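Long-range contact in xylose isomerase-like TIM barrel (Anabaena variabilis ATCC 29413, PDB 2QW5), which probably acts as a sugar or sugar-phosphate isomerase or epimerase, binding zinc and D-xylose at the mouth of its TIM barrel: residues 282-286 and 297-302. Residues are numbered along the deposited sequence; the frame is centred on the assembly and turned at random.
With XLS (D-xylose), chain C.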
loop_
_atom_site.group_PDB
_atom_site.type_symbol
_atom_site.label_atom_id
_atom_site.label_comp_id
_atom_site.label_asym_id
_atom_site.label_seq_id
_atom_site.Cartn_x
_atom_site.Cartn_y
_atom_site.Cartn_z
ATOM N N ILE A 282 1.145 14.116 24.496
ATOM C CA ILE A 282 -0.121 13.569 24.083
ATOM C C ILE A 282 -0.279 13.876 22.567
ATOM O O ILE A 282 -0.185 15.046 22.132
ATOM C CB ILE A 282 -1.289 14.195 24.925
ATOM C CG1 ILE A 282 -1.151 13.763 26.411
ATOM C CG2 ILE A 282 -2.673 13.777 24.358
ATOM C CD1 ILE A 282 -2.209 14.380 27.334
ATOM N N PHE A 283 -0.536 12.817 21.802
ATOM C CA PHE A 283 -0.727 12.867 20.360
ATOM C C PHE A 283 -2.228 12.956 20.130
ATOM O O PHE A 283 -2.943 11.984 20.266
ATOM C CB PHE A 283 -0.147 11.621 19.688
ATOM C CG PHE A 283 1.340 11.623 19.642
ATOM C CD1 PHE A 283 2.073 11.360 20.782
ATOM C CD2 PHE A 283 2.015 11.916 18.471
ATOM C CE1 PHE A 283 3.479 11.357 20.757
ATOM C CE2 PHE A 283 3.442 11.888 18.446
ATOM C CZ PHE A 283 4.137 11.622 19.605
ATOM N N ASN A 284 -2.732 14.141 19.823
ATOM C CA ASN A 284 -4.175 14.270 19.577
ATOM C C ASN A 284 -4.553 13.562 18.251
ATOM O O ASN A 284 -3.704 13.345 17.389
ATOM C CB ASN A 284 -4.559 15.749 19.620
ATOM C CG ASN A 284 -6.038 15.970 19.767
ATOM O OD1 ASN A 284 -6.784 15.017 19.991
ATOM N ND2 ASN A 284 -6.485 17.247 19.652
ATOM N N ALA A 285 -5.803 13.133 18.111
ATOM C CA ALA A 285 -6.280 12.520 16.849
ATOM C C ALA A 285 -6.486 13.625 15.779
ATOM O O ALA A 285 -7.600 13.998 15.427
ATOM C CB ALA A 285 -7.532 11.660 17.082
ATOM N N ILE A 286 -5.351 14.160 15.300
ATOM C CA ILE A 286 -5.305 15.193 14.279
ATOM C C ILE A 286 -4.905 14.465 13.013
ATOM O O ILE A 286 -4.241 13.390 13.096
ATOM C CB ILE A 286 -4.310 16.403 14.592
ATOM C CG1 ILE A 286 -2.875 15.914 14.848
ATOM C CG2 ILE A 286 -4.849 17.232 15.756
ATOM C CD1 ILE A 286 -1.817 17.045 14.943
ATOM N N ARG A 297 -9.558 6.173 18.627
ATOM C CA ARG A 297 -10.177 7.022 19.639
ATOM C C ARG A 297 -10.647 8.363 19.083
ATOM O O ARG A 297 -10.053 8.922 18.150
ATOM C CB ARG A 297 -9.228 7.286 20.821
ATOM C CG ARG A 297 -7.819 7.905 20.487
ATOM C CD ARG A 297 -7.045 8.226 21.763
ATOM N NE ARG A 297 -5.593 8.236 21.549
ATOM C CZ ARG A 297 -4.859 9.261 21.117
ATOM N NH1 ARG A 297 -5.410 10.420 20.813
ATOM N NH2 ARG A 297 -3.540 9.096 20.972
ATOM N N ARG A 298 -11.653 8.919 19.741
ATOM C CA ARG A 298 -12.143 10.227 19.346
ATOM C C ARG A 298 -11.113 11.341 19.647
ATOM O O ARG A 298 -10.290 11.238 20.591
ATOM C CB ARG A 298 -13.453 10.563 20.053
ATOM C CG ARG A 298 -14.590 9.687 19.675
ATOM C CD ARG A 298 -15.870 10.213 20.318
ATOM N NE ARG A 298 -16.994 9.332 20.017
ATOM C CZ ARG A 298 -17.738 9.354 18.902
ATOM N NH1 ARG A 298 -17.527 10.224 17.907
ATOM N NH2 ARG A 298 -18.722 8.465 18.771
ATOM N N LYS A 299 -11.189 12.383 18.820
ATOM C CA LYS A 299 -10.338 13.552 18.922
ATOM C C LYS A 299 -10.695 14.349 20.182
ATOM O O LYS A 299 -11.863 14.445 20.557
ATOM C CB LYS A 299 -10.516 14.455 17.684
ATOM C CG LYS A 299 -9.590 15.694 17.622
ATOM C CD LYS A 299 -9.799 16.486 16.349
ATOM C CE LYS A 299 -8.743 17.560 16.166
ATOM N NZ LYS A 299 -9.026 18.420 14.964
ATOM N N PHE A 300 -9.664 14.896 20.832
ATOM C CA PHE A 300 -9.861 15.859 21.931
ATOM C C PHE A 300 -9.973 17.174 21.159
ATOM O O PHE A 300 -8.961 17.782 20.761
ATOM C CB PHE A 300 -8.704 15.882 22.925
ATOM C CG PHE A 300 -8.235 14.526 23.339
ATOM C CD1 PHE A 300 -9.134 13.598 23.849
ATOM C CD2 PHE A 300 -6.880 14.188 23.274
ATOM C CE1 PHE A 300 -8.721 12.352 24.284
ATOM C CE2 PHE A 300 -6.449 12.932 23.713
ATOM C CZ PHE A 300 -7.380 12.001 24.197
ATOM N N TRP A 301 -11.217 17.584 20.902
ATOM C CA TRP A 301 -11.478 18.719 20.031
ATOM C C TRP A 301 -10.804 19.991 20.506
ATOM O O TRP A 301 -10.761 20.273 21.695
ATOM C CB TRP A 301 -12.962 18.939 19.773
ATOM C CG TRP A 301 -13.787 19.163 20.959
ATOM C CD1 TRP A 301 -14.383 18.220 21.704
ATOM C CD2 TRP A 301 -14.197 20.431 21.503
ATOM N NE1 TRP A 301 -15.091 18.797 22.719
ATOM C CE2 TRP A 301 -15.021 20.154 22.605
ATOM C CE3 TRP A 301 -13.923 21.764 21.179
ATOM C CZ2 TRP A 301 -15.586 21.151 23.406
ATOM C CZ3 TRP A 301 -14.489 22.778 21.978
ATOM C CH2 TRP A 301 -15.308 22.453 23.086
ATOM N N ILE A 302 -10.269 20.732 19.551
ATOM C CA ILE A 302 -9.479 21.918 19.831
ATOM C C ILE A 302 -10.410 23.139 19.820
ATOM O O ILE A 302 -10.938 23.465 18.764
ATOM C CB ILE A 302 -8.340 22.068 18.841
ATOM C CG1 ILE A 302 -7.424 20.835 18.897
ATOM C CG2 ILE A 302 -7.510 23.322 19.190
ATOM C CD1 ILE A 302 -6.539 20.652 17.618
HETATM C C1 XLS C . 6.772 10.080 17.921
HETATM C C2 XLS C . 7.946 10.810 17.280
HETATM C C3 XLS C . 7.617 11.454 15.887
HETATM C C4 XLS C . 8.284 12.793 15.642
HETATM O O1 XLS C . 6.861 8.883 18.702
HETATM O O2 XLS C . 8.556 11.725 18.191
HETATM O O3 XLS C . 6.251 11.674 15.534
HETATM O O4 XLS C . 9.649 12.662 15.918
HETATM O O HOH W 1 -7.898 12.127 20.803
#
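The guanidinium of Arg297 meets the carbonyl of Phe283 edge-on: NH1 and NH2 both donate to Phe283 O, each at 3.0 Å and in the carbonyl plane. An ordered water, also in the guanidinium plane, accepts from NH1 on its other side, toward NE. This water sits over one face of the Phe300 ring, 3.2 Å above its plane, and donates to Asn284 OD1 and Arg298 O. Arginine suits the place because its flat end offers several N-H groups in one plane; NH2 also bonds to Asp252 O.

The amide of Asn284 pairs with the backbone of Phe300 as a peptide group would. OD1 takes Phe300 N on a lone pair at 3.0 Å, and ND2 gives a 2.8 Å bond to Phe300 O, tilted 18° out of the amide plane, and another to Met17 O. CG lies anti to the backbone N (chi1 -164°), which carries the amide across to the other loop, where its plane is only 14° from that of the Phe300 ring. A leucine here would probably leave both backbone groups of Phe300 without these mates, and take one acceptor from the water and the ND2 donor from Met17 O.

Beside this polar patch, Ile282 CG2 touches Phe300 CE2 at 3.9 Å. Small Ala285, centre of an inverse gamma turn, lets the backbones approach closely, and the extended Lys299 chain runs past Ala285 O (3.4 Å from CG) toward its salt bridge with Asp306.

The loop after strand 278-280, whose Phe283 ring packs against D-xylose (CZ to C1, 3.5 Å) near the zinc site, is tied to the loop beyond helix 287-290. Asp149 and Glu153 of the second subunit bind Lys299 N and Arg298, while helix 314-332 packs against Ile282, Phe300 and Ile302.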